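Local coordinates for protein carboxylesterase (PDB 3WJ2) that probably hydrolyses carboxylic esters as an alpha/beta-hydrolase-fold carboxylesterase from the archaeon Ferroplasma acidiphilum, at residues L65-Y70 against I111-R116; S77-Y82 against G151-S156; S133-A138 against G172-P177; A178-F183 against P241-V246. All coordinates share one frame; numbering follows the deposited sequence.

Contact 1. Residues L65-Y70 against I111-R116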
# COMPACT_ATOMS: atom_id res chain seq x y z
N LEU B 65 -29.40 29.33 -12.47
CA LEU B 65 -28.06 29.22 -11.92
C LEU B 65 -27.20 30.33 -12.54
O LEU B 65 -27.31 30.59 -13.77
CB LEU B 65 -27.40 27.92 -12.39
CG LEU B 65 -28.30 26.70 -12.05
CD1 LEU B 65 -27.51 25.41 -12.47
CD2 LEU B 65 -28.72 26.52 -10.58
N ASN B 66 -26.27 30.81 -11.76
CA ASN B 66 -25.20 31.63 -12.36
C ASN B 66 -24.21 30.75 -13.10
O ASN B 66 -23.91 29.61 -12.68
CB ASN B 66 -24.42 32.43 -11.33
CG ASN B 66 -25.23 33.52 -10.65
OD1 ASN B 66 -25.08 33.80 -9.43
ND2 ASN B 66 -26.03 34.15 -11.42
N ALA B 67 -23.64 31.26 -14.21
CA ALA B 67 -22.51 30.61 -14.93
C ALA B 67 -21.55 31.64 -15.44
O ALA B 67 -22.00 32.75 -15.82
CB ALA B 67 -22.96 29.79 -16.04
N ARG B 68 -20.25 31.37 -15.35
CA ARG B 68 -19.26 32.29 -15.94
C ARG B 68 -18.48 31.56 -16.99
O ARG B 68 -17.86 30.50 -16.70
CB ARG B 68 -18.36 32.91 -14.86
CG ARG B 68 -17.30 33.82 -15.42
CD ARG B 68 -16.59 34.58 -14.34
NE ARG B 68 -17.50 35.53 -13.64
CZ ARG B 68 -17.31 36.10 -12.44
NH1 ARG B 68 -16.21 35.85 -11.66
NH2 ARG B 68 -18.27 36.93 -11.97
N MET B 69 -18.39 32.16 -18.19
CA MET B 69 -17.69 31.61 -19.31
C MET B 69 -16.33 32.31 -19.51
O MET B 69 -16.24 33.55 -19.40
CB MET B 69 -18.52 31.80 -20.56
CG MET B 69 -18.01 31.16 -21.75
SD MET B 69 -16.59 31.86 -22.58
CE MET B 69 -16.92 33.65 -22.98
N TYR B 70 -15.26 31.53 -19.56
CA TYR B 70 -13.87 32.05 -19.71
C TYR B 70 -13.37 31.55 -21.01
O TYR B 70 -13.44 30.31 -21.29
CB TYR B 70 -12.95 31.47 -18.63
CG TYR B 70 -13.39 31.73 -17.22
CD1 TYR B 70 -12.87 32.82 -16.50
CD2 TYR B 70 -14.36 30.89 -16.57
CE1 TYR B 70 -13.24 33.02 -15.21
CE2 TYR B 70 -14.75 31.10 -15.32
CZ TYR B 70 -14.19 32.17 -14.57
OH TYR B 70 -14.53 32.38 -13.26
N ILE B 111 -16.85 26.88 -18.70
CA ILE B 111 -18.08 27.49 -18.21
C ILE B 111 -18.26 26.99 -16.80
O ILE B 111 -18.66 25.84 -16.56
CB ILE B 111 -19.33 27.16 -19.10
CG1 ILE B 111 -19.01 27.61 -20.56
CG2 ILE B 111 -20.61 27.86 -18.50
CD1 ILE B 111 -20.15 27.21 -21.58
N SER B 112 -18.04 27.87 -15.83
CA SER B 112 -18.10 27.49 -14.42
C SER B 112 -19.52 27.69 -13.93
O SER B 112 -20.11 28.81 -14.01
CB SER B 112 -17.06 28.34 -13.67
OG SER B 112 -17.21 28.11 -12.26
N ILE B 113 -20.15 26.60 -13.48
CA ILE B 113 -21.58 26.64 -13.12
C ILE B 113 -21.83 26.58 -11.64
O ILE B 113 -21.25 25.76 -10.90
CB ILE B 113 -22.32 25.48 -13.82
CG1 ILE B 113 -22.26 25.68 -15.34
CG2 ILE B 113 -23.78 25.38 -13.38
CD1 ILE B 113 -22.39 24.36 -16.09
N GLU B 114 -22.64 27.53 -11.17
CA GLU B 114 -23.03 27.56 -9.75
C GLU B 114 -24.25 26.72 -9.45
O GLU B 114 -25.40 27.27 -9.36
CB GLU B 114 -23.31 29.00 -9.21
CG GLU B 114 -22.13 29.54 -8.61
CD GLU B 114 -22.36 30.97 -8.10
OE1 GLU B 114 -23.52 31.51 -8.02
OE2 GLU B 114 -21.31 31.56 -7.89
N TYR B 115 -24.04 25.44 -9.13
CA TYR B 115 -25.17 24.60 -8.67
C TYR B 115 -25.57 24.90 -7.26
O TYR B 115 -24.85 25.62 -6.54
CB TYR B 115 -24.73 23.11 -8.80
CG TYR B 115 -23.45 22.78 -8.00
CD1 TYR B 115 -23.54 22.40 -6.62
CD2 TYR B 115 -22.17 22.89 -8.62
CE1 TYR B 115 -22.35 22.10 -5.95
CE2 TYR B 115 -21.00 22.51 -7.93
CZ TYR B 115 -21.14 22.15 -6.61
OH TYR B 115 -20.06 21.84 -5.81
N ARG B 116 -26.74 24.43 -6.88
CA ARG B 116 -27.34 24.77 -5.54
C ARG B 116 -26.62 23.94 -4.46
O ARG B 116 -26.24 22.74 -4.66
CB ARG B 116 -28.83 24.52 -5.56
CG ARG B 116 -29.50 25.59 -6.49
CD ARG B 116 -31.01 25.26 -6.68
NE ARG B 116 -31.15 23.96 -7.33
CZ ARG B 116 -32.27 23.26 -7.47
NH1 ARG B 116 -33.38 23.83 -6.91
NH2 ARG B 116 -32.31 22.07 -8.08
O HOH W 1 -26.24 30.47 -8.87
O HOH W 2 -15.37 30.28 -11.36

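Contact 2. Residues S77-Y82 against G151-S156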
# COMPACT_ATOMS: atom_id res chain seq x y z
N SER B 77 -15.06 24.83 -28.83
CA SER B 77 -15.58 23.75 -27.89
C SER B 77 -15.47 24.24 -26.42
O SER B 77 -14.85 25.30 -26.14
CB SER B 77 -14.77 22.43 -28.01
OG SER B 77 -14.98 21.86 -29.30
N ALA B 78 -16.16 23.47 -25.52
CA ALA B 78 -16.28 23.91 -24.15
C ALA B 78 -16.20 22.78 -23.17
O ALA B 78 -16.65 21.66 -23.49
CB ALA B 78 -17.62 24.63 -23.89
N ILE B 79 -15.76 23.14 -21.96
CA ILE B 79 -15.93 22.24 -20.78
C ILE B 79 -16.86 22.94 -19.79
O ILE B 79 -16.62 24.09 -19.45
CB ILE B 79 -14.56 22.03 -20.17
CG1 ILE B 79 -13.63 21.20 -21.01
CG2 ILE B 79 -14.67 21.48 -18.72
CD1 ILE B 79 -14.10 19.74 -21.32
N LEU B 80 -17.91 22.25 -19.34
CA LEU B 80 -18.73 22.76 -18.23
C LEU B 80 -18.00 22.34 -16.96
O LEU B 80 -17.74 21.13 -16.79
CB LEU B 80 -20.14 22.22 -18.28
CG LEU B 80 -20.74 22.28 -19.69
CD1 LEU B 80 -22.21 21.78 -19.53
CD2 LEU B 80 -20.63 23.63 -20.31
N TYR B 81 -17.71 23.29 -16.08
CA TYR B 81 -16.90 23.02 -14.87
C TYR B 81 -17.78 23.17 -13.68
O TYR B 81 -18.44 24.21 -13.46
CB TYR B 81 -15.70 24.02 -14.78
CG TYR B 81 -14.72 23.46 -13.77
CD1 TYR B 81 -13.75 22.54 -14.24
CD2 TYR B 81 -14.84 23.79 -12.42
CE1 TYR B 81 -12.85 21.96 -13.32
CE2 TYR B 81 -13.96 23.14 -11.47
CZ TYR B 81 -13.03 22.22 -11.97
OH TYR B 81 -12.20 21.57 -11.06
N TYR B 82 -17.78 22.16 -12.80
CA TYR B 82 -18.54 22.22 -11.57
C TYR B 82 -17.59 22.21 -10.38
O TYR B 82 -16.81 21.30 -10.11
CB TYR B 82 -19.54 20.98 -11.41
CG TYR B 82 -20.46 20.88 -12.64
CD1 TYR B 82 -21.61 21.58 -12.67
CD2 TYR B 82 -20.05 20.11 -13.80
CE1 TYR B 82 -22.40 21.61 -13.83
CE2 TYR B 82 -20.86 20.12 -14.93
CZ TYR B 82 -22.05 20.83 -14.89
OH TYR B 82 -22.86 20.92 -16.01
N GLY B 151 -17.62 18.97 -23.06
CA GLY B 151 -17.28 17.95 -21.98
C GLY B 151 -17.67 18.54 -20.63
O GLY B 151 -18.20 19.63 -20.53
N VAL B 152 -17.47 17.70 -19.63
CA VAL B 152 -17.78 18.12 -18.26
C VAL B 152 -16.61 17.83 -17.38
O VAL B 152 -15.80 16.96 -17.66
CB VAL B 152 -19.04 17.46 -17.68
CG1 VAL B 152 -20.29 17.91 -18.49
CG2 VAL B 152 -18.96 15.89 -17.69
N ALA B 153 -16.51 18.62 -16.29
CA ALA B 153 -15.32 18.49 -15.43
C ALA B 153 -15.65 18.99 -14.05
O ALA B 153 -16.62 19.75 -13.89
CB ALA B 153 -14.21 19.32 -16.04
N GLY B 154 -14.84 18.61 -13.09
CA GLY B 154 -15.02 19.24 -11.71
C GLY B 154 -13.91 18.74 -10.78
O GLY B 154 -13.06 18.00 -11.22
N ASP B 155 -13.92 19.30 -9.59
CA ASP B 155 -13.04 18.80 -8.52
C ASP B 155 -13.83 18.49 -7.32
O ASP B 155 -14.80 19.11 -6.99
CB ASP B 155 -11.96 19.86 -8.22
CG ASP B 155 -12.52 21.18 -7.73
OD1 ASP B 155 -13.17 21.90 -8.53
OD2 ASP B 155 -12.42 21.52 -6.52
N SER B 156 -13.36 17.44 -6.62
CA SER B 156 -13.95 17.07 -5.39
C SER B 156 -15.46 16.82 -5.56
O SER B 156 -15.91 16.01 -6.45
CB SER B 156 -13.58 18.07 -4.27
OG SER B 156 -13.91 17.44 -3.00

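Contact 3. Residues S133-A138 against G172-P177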
# COMPACT_ATOMS: atom_id res chain seq x y z
N SER B 133 -27.96 21.40 -16.40
CA SER B 133 -27.21 22.47 -17.05
C SER B 133 -26.47 21.96 -18.27
O SER B 133 -26.30 22.67 -19.25
CB SER B 133 -26.27 23.28 -16.08
OG SER B 133 -25.31 22.37 -15.51
N PHE B 134 -25.95 20.68 -18.22
CA PHE B 134 -25.27 20.11 -19.35
C PHE B 134 -26.26 20.07 -20.53
O PHE B 134 -25.89 20.48 -21.62
CB PHE B 134 -24.70 18.70 -18.98
CG PHE B 134 -24.31 17.94 -20.23
CD1 PHE B 134 -23.23 18.38 -21.01
CD2 PHE B 134 -25.13 16.89 -20.72
CE1 PHE B 134 -22.89 17.74 -22.24
CE2 PHE B 134 -24.78 16.29 -21.96
CZ PHE B 134 -23.71 16.75 -22.71
N HIS B 135 -27.44 19.54 -20.23
CA HIS B 135 -28.39 19.41 -21.36
C HIS B 135 -28.86 20.74 -21.84
O HIS B 135 -29.05 20.94 -23.08
CB HIS B 135 -29.52 18.44 -20.99
CG HIS B 135 -29.10 17.00 -21.05
ND1 HIS B 135 -28.81 16.34 -22.24
CD2 HIS B 135 -28.79 16.14 -20.06
CE1 HIS B 135 -28.42 15.11 -21.95
NE2 HIS B 135 -28.42 14.95 -20.63
N TYR B 136 -29.03 21.71 -20.95
CA TYR B 136 -29.43 23.08 -21.38
C TYR B 136 -28.40 23.70 -22.31
O TYR B 136 -28.77 24.22 -23.41
CB TYR B 136 -29.66 23.91 -20.14
CG TYR B 136 -30.10 25.36 -20.34
CD1 TYR B 136 -31.37 25.77 -20.05
CD2 TYR B 136 -29.13 26.32 -20.62
CE1 TYR B 136 -31.70 27.15 -20.14
CE2 TYR B 136 -29.44 27.66 -20.70
CZ TYR B 136 -30.74 28.06 -20.46
OH TYR B 136 -31.02 29.47 -20.49
N ILE B 137 -27.13 23.68 -21.89
CA ILE B 137 -26.10 24.25 -22.73
C ILE B 137 -25.90 23.48 -24.01
O ILE B 137 -25.68 24.09 -25.08
CB ILE B 137 -24.78 24.46 -21.94
CG1 ILE B 137 -25.09 25.46 -20.83
CG2 ILE B 137 -23.70 25.06 -22.87
CD1 ILE B 137 -24.08 25.40 -19.61
N ALA B 138 -26.01 22.17 -23.98
CA ALA B 138 -25.87 21.37 -25.20
C ALA B 138 -27.01 21.73 -26.20
O ALA B 138 -26.74 21.86 -27.43
CB ALA B 138 -25.86 19.93 -24.95
N GLY B 172 -30.25 7.09 -19.53
CA GLY B 172 -31.41 7.61 -20.28
C GLY B 172 -31.26 7.59 -21.78
O GLY B 172 -32.17 8.09 -22.45
N LYS B 173 -30.12 7.14 -22.31
CA LYS B 173 -29.69 7.22 -23.71
C LYS B 173 -29.81 8.59 -24.33
O LYS B 173 -30.34 8.77 -25.49
CB LYS B 173 -30.47 6.14 -24.54
CG LYS B 173 -30.19 4.75 -24.02
CD LYS B 173 -31.19 3.77 -24.75
CE LYS B 173 -30.84 2.32 -24.48
NZ LYS B 173 -32.07 1.49 -24.82
N THR B 174 -29.31 9.61 -23.59
CA THR B 174 -29.38 10.91 -24.07
C THR B 174 -28.01 11.30 -24.58
O THR B 174 -27.06 10.47 -24.58
CB THR B 174 -29.68 11.92 -22.91
OG1 THR B 174 -28.57 11.87 -21.97
CG2 THR B 174 -30.94 11.59 -22.17
N GLU B 175 -27.94 12.50 -25.10
CA GLU B 175 -26.66 13.12 -25.49
C GLU B 175 -25.67 12.96 -24.32
O GLU B 175 -26.04 13.12 -23.15
CB GLU B 175 -26.85 14.58 -25.83
CG GLU B 175 -25.57 15.12 -26.50
CD GLU B 175 -25.61 16.56 -26.99
OE1 GLU B 175 -26.70 17.18 -27.08
OE2 GLU B 175 -24.52 17.06 -27.31
N MET B 176 -24.45 12.58 -24.63
CA MET B 176 -23.53 12.33 -23.53
C MET B 176 -22.40 13.42 -23.71
O MET B 176 -22.04 13.83 -24.82
CB MET B 176 -23.01 10.82 -23.66
CG MET B 176 -24.06 9.55 -23.00
SD MET B 176 -22.57 8.69 -22.42
CE MET B 176 -22.43 9.91 -21.11
N PRO B 177 -21.82 13.90 -22.58
CA PRO B 177 -20.61 14.74 -22.74
C PRO B 177 -19.46 14.08 -23.48
O PRO B 177 -19.37 12.82 -23.49
CB PRO B 177 -20.19 14.98 -21.28
CG PRO B 177 -21.45 14.76 -20.47
CD PRO B 177 -22.11 13.60 -21.16
O HOH W 3 -29.00 17.34 -24.72

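Contact 4. Residues A178-F183 against P241-V246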
# COMPACT_ATOMS: atom_id res chain seq x y z
N ALA B 178 -18.57 14.90 -24.09
CA ALA B 178 -17.49 14.39 -24.90
C ALA B 178 -16.37 13.75 -24.04
O ALA B 178 -15.66 12.91 -24.53
CB ALA B 178 -16.91 15.53 -25.74
N VAL B 179 -16.25 14.24 -22.79
CA VAL B 179 -15.18 13.78 -21.90
C VAL B 179 -15.65 14.13 -20.48
O VAL B 179 -16.49 15.04 -20.37
CB VAL B 179 -13.85 14.40 -22.26
CG1 VAL B 179 -13.86 16.00 -22.14
CG2 VAL B 179 -12.75 13.77 -21.29
N GLN B 180 -15.17 13.35 -19.51
CA GLN B 180 -15.38 13.66 -18.10
C GLN B 180 -14.04 13.83 -17.50
O GLN B 180 -13.25 12.91 -17.50
CB GLN B 180 -16.29 12.59 -17.41
CG GLN B 180 -15.74 11.14 -17.56
CD GLN B 180 -16.63 10.14 -16.88
OE1 GLN B 180 -17.08 10.37 -15.78
NE2 GLN B 180 -16.87 8.96 -17.56
N VAL B 181 -13.77 15.02 -16.96
CA VAL B 181 -12.39 15.32 -16.45
C VAL B 181 -12.60 15.43 -14.91
O VAL B 181 -13.33 16.33 -14.38
CB VAL B 181 -11.95 16.64 -16.95
CG1 VAL B 181 -10.52 16.85 -16.34
CG2 VAL B 181 -11.84 16.62 -18.46
N LEU B 182 -12.06 14.42 -14.19
CA LEU B 182 -12.45 14.27 -12.79
C LEU B 182 -11.24 14.49 -11.91
O LEU B 182 -10.40 13.63 -11.75
CB LEU B 182 -12.97 12.77 -12.52
CG LEU B 182 -14.10 12.40 -13.51
CD1 LEU B 182 -14.42 10.85 -13.33
CD2 LEU B 182 -15.38 13.24 -13.40
N PHE B 183 -11.21 15.66 -11.23
CA PHE B 183 -10.14 15.82 -10.25
C PHE B 183 -10.65 15.39 -8.91
O PHE B 183 -11.54 16.00 -8.26
CB PHE B 183 -9.81 17.41 -10.13
CG PHE B 183 -9.00 17.94 -11.27
CD1 PHE B 183 -7.61 17.90 -11.24
CD2 PHE B 183 -9.66 18.59 -12.35
CE1 PHE B 183 -6.87 18.35 -12.36
CE2 PHE B 183 -8.90 19.10 -13.47
CZ PHE B 183 -7.50 19.01 -13.42
N PRO B 241 -18.59 8.38 -21.19
CA PRO B 241 -17.60 9.18 -21.90
C PRO B 241 -16.15 8.92 -21.47
O PRO B 241 -15.91 8.54 -20.34
CB PRO B 241 -17.94 10.62 -21.45
CG PRO B 241 -19.41 10.57 -20.94
CD PRO B 241 -19.43 9.17 -20.27
N PRO B 242 -15.20 9.12 -22.40
CA PRO B 242 -13.76 8.97 -22.09
C PRO B 242 -13.49 9.81 -20.80
O PRO B 242 -14.11 10.89 -20.65
CB PRO B 242 -13.08 9.57 -23.30
CG PRO B 242 -14.16 9.35 -24.43
CD PRO B 242 -15.46 9.55 -23.79
N ALA B 243 -12.62 9.29 -19.95
CA ALA B 243 -12.40 9.92 -18.66
C ALA B 243 -10.90 10.28 -18.50
O ALA B 243 -9.97 9.57 -19.01
CB ALA B 243 -12.77 9.00 -17.52
N ILE B 244 -10.71 11.40 -17.77
CA ILE B 244 -9.38 11.69 -17.16
C ILE B 244 -9.64 11.75 -15.66
O ILE B 244 -10.50 12.52 -15.19
CB ILE B 244 -8.84 13.01 -17.63
CG1 ILE B 244 -8.72 13.06 -19.16
CG2 ILE B 244 -7.49 13.34 -16.93
CD1 ILE B 244 -8.39 14.55 -19.72
N MET B 245 -8.85 10.97 -14.88
CA MET B 245 -9.02 10.87 -13.42
C MET B 245 -7.71 11.28 -12.80
O MET B 245 -6.66 10.79 -13.17
CB MET B 245 -9.33 9.44 -12.92
CG MET B 245 -9.31 9.32 -11.41
SD MET B 245 -10.81 10.05 -10.64
CE MET B 245 -12.10 8.76 -11.02
N VAL B 246 -7.82 12.27 -11.88
CA VAL B 246 -6.59 12.67 -11.11
C VAL B 246 -6.90 12.38 -9.67
O VAL B 246 -7.87 12.82 -9.09
CB VAL B 246 -6.40 14.21 -11.27
CG1 VAL B 246 -5.18 14.64 -10.42
CG2 VAL B 246 -6.19 14.55 -12.81

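Contact 1. Residues L65-Y70 against I111-R116
Residues 65-70 and 111-113 run antiparallel, their axes 4.5 Å apart and at 161°. Arg68 and Ser112 form the hydrogen-bonded pair, with Arg68 N to Ser112 O at 2.9 Å and Ser112 N to Arg68 O at 2.8 Å; Ala67-Ile113 and Met69-Ile111 are the non-hydrogen-bonded pairs on either side of it. A further bond, Glu114 N to Asn66 O, carries the pairing just past Ile113. On the face of Ala67 and Met69 the contact is aliphatic: CG2 of Ile111 reaches Ala67 CB at 3.9 Å, while its CG1 branch meets Met69 CG. Leu65 CG stands anti to the carbonyl carbon (chi1 -54°), which brings CD1 to within 3.8 Å of Ile113 CG2. The other face is more polar. Ser112 CB lies at the edge of the Tyr70 ring, in its plane, and one water donates to both Tyr70 OH and Ser112 OG; Tyr70 OH also bonds to Asp96. A second water accepts from Asn66 N and donates to Glu114 OE1, whose partner oxygen OE2 is held by Ile92 N. Strand 63-71 joins strand 52-60 to strand 109-113, with helix 96-106 packed over Tyr70 and Ser112 and strand 78-82 beyond Ile111.

Contact 2. Residues S77-Y82 against G151-S156
Four backbone hydrogen bonds zip Ala78-Tyr82 to Gly151-Ala153 in parallel register: Gly151 N to Ala78 O, Leu80 N to Gly151 O, Ala153 N to Leu80 O and Tyr82 N to Ala153 O. The bond from Ala153 N to Leu80 O is short at 2.8 Å yet bent, with 134° at the hydrogen. The strand directions diverge by 31°. Apolar contacts divide between the two faces. On one, Ile79 CG2 presses on Ala153 CB at 3.5 Å, tighter than usual for two carbons, and Tyr81 CD1 touches the same methyl from further along; Ile79 CD1 folds over the backbone of Gly151. On the other face, Val152 CG1 lies at the edge of the Tyr82 ring. Both strands belong to the parallel part of the mixed central sheet of the alpha/beta hydrolase fold, and Gly154 and Ser156 fit the GxSxG pattern of a nucleophile elbow, in which Ser156, with its positive phi, would probably be the nucleophile just before helix 157-172. Aromatic and polar contacts gather near that turn. Gly154 CA sits over a face of the Tyr81 ring, 4.0 Å from its centroid. The phenol OH of Tyr81 donates to Asp155 OD1 at 2.7 Å, on the anti side of the carboxylate and 26° out of its plane, with ring and carboxylate nearly coplanar. Tyr98 also bonds Tyr81 OH, and Tyr95 binds Asp155 OD2.

Contact 3. Residues S133-A138 against G172-P177
The helical turn 133-138 packs against an irregular segment, 172-177, with CA atoms no nearer than 7.7 Å (His135 to Glu175), so side chains bridge the gap. Phe134 carries the apolar part. With CG anti to the backbone N (chi1 165°), its ring extends to the proline, and Pro177 CG settles over the centre of one face, 3.8 Å from the centroid and 13° off the normal, a CH-pi contact. The rim of the same ring, at CZ, comes to 3.4 Å from Pro177 N, and Glu175 O lies at the ring edge, 3.6 Å from CE2. This is one of the places where helix 125-139 meets the connection between helix 157-172 and strand 180-183, part of the helical layer that flanks the sheet of an alpha/beta hydrolase; a Schellman motif at Lys173 ends helix 157-172 and releases the chain into that connection. Phe134 also touches Leu80 and Val152 of the sheet, while Pro177 packs on Leu165 and Cys166. Further out, the contact becomes polar. His135 turns an edge to Thr174, its CE1 lying 3.2 Å from Thr174 OG1, and one face of the imidazole is covered by Phe134 CD2. Thr174 OG1 donates to Glu175 O from above the carbonyl plane. Glu175 reaches out toward the helix, its chain extended, until OE1 comes within 3.6 Å of Ala138 CB. A water bridges the two side chains, 2.7 Å from His135 ND1 and donating to Glu175 OE1.

Contact 4. Residues A178-F183 against P241-V246
The Phe183 ring lies beside Val246, the two side chains running next to each other in the same direction; CD1 is 3.9 Å from Val246 CB, and CE1 equally close to Val246 CG2. The other flat group, the carboxamide of Gln180, sends NE2 to Pro241 O in an almost straight bond of 3.0 Å, 173° at the hydrogen and almost in the amide plane, though tilted from the plane of the carbonyl. Gln180 CG lies between its backbone N and carbonyl carbon (chi1 56°) and the chain beyond is extended, a shape that lets the amide reach back toward the proline while CG rests on Ala243 CB. The backbones themselves run parallel, only 6° apart in direction. Gln180 N bonds to Pro242 O, Ile244 N to Gln180 O, Leu182 N to Ile244 O at 2.7 Å, and Val246 N to Leu182 O. Strands 180-183 and 243-248 are successive members of the parallel portion of the alpha/beta hydrolase sheet, and their pairing carries it outward from the strand that leads into the probable nucleophile elbow. The two sheet faces meet different helices. On that of Gln180 and Leu182, Met245 curls through its last two torsions, bringing its CE to 3.9 Å from Leu182 CD1; helix 157-172 covers Gln180 and Leu182, while helix 254-266 packs on Met245. On the reverse, Val181 CG2 meets Ile244 CD1 loosely at 4.2 Å, and Val300 of helix 291-303 touches Val181, Phe183 and Val246.

Contacts 1, 2 and 4 are buried pairings within one sheet, whereas contact 3 is a partly buried junction in the layer beside it. Strand 109-113 of contact 1 neighbours strand 78-82 of contact 2, and strand 150-155 of contact 2 neighbours strand 180-183 of contact 4, so the three run in sequence across the sheet, from antiparallel at contact 1 to parallel at the others. Backbone hydrogen bonds dominate these three; contact 3 has no clear direct one across its segments and relies on ring packing and water. Contact 3 reaches the sheet where Ser133 bonds Tyr82 and Pro177 touches Val152. Water also enters contact 1, while contact 2 buries a direct tyrosine-carboxylate bond.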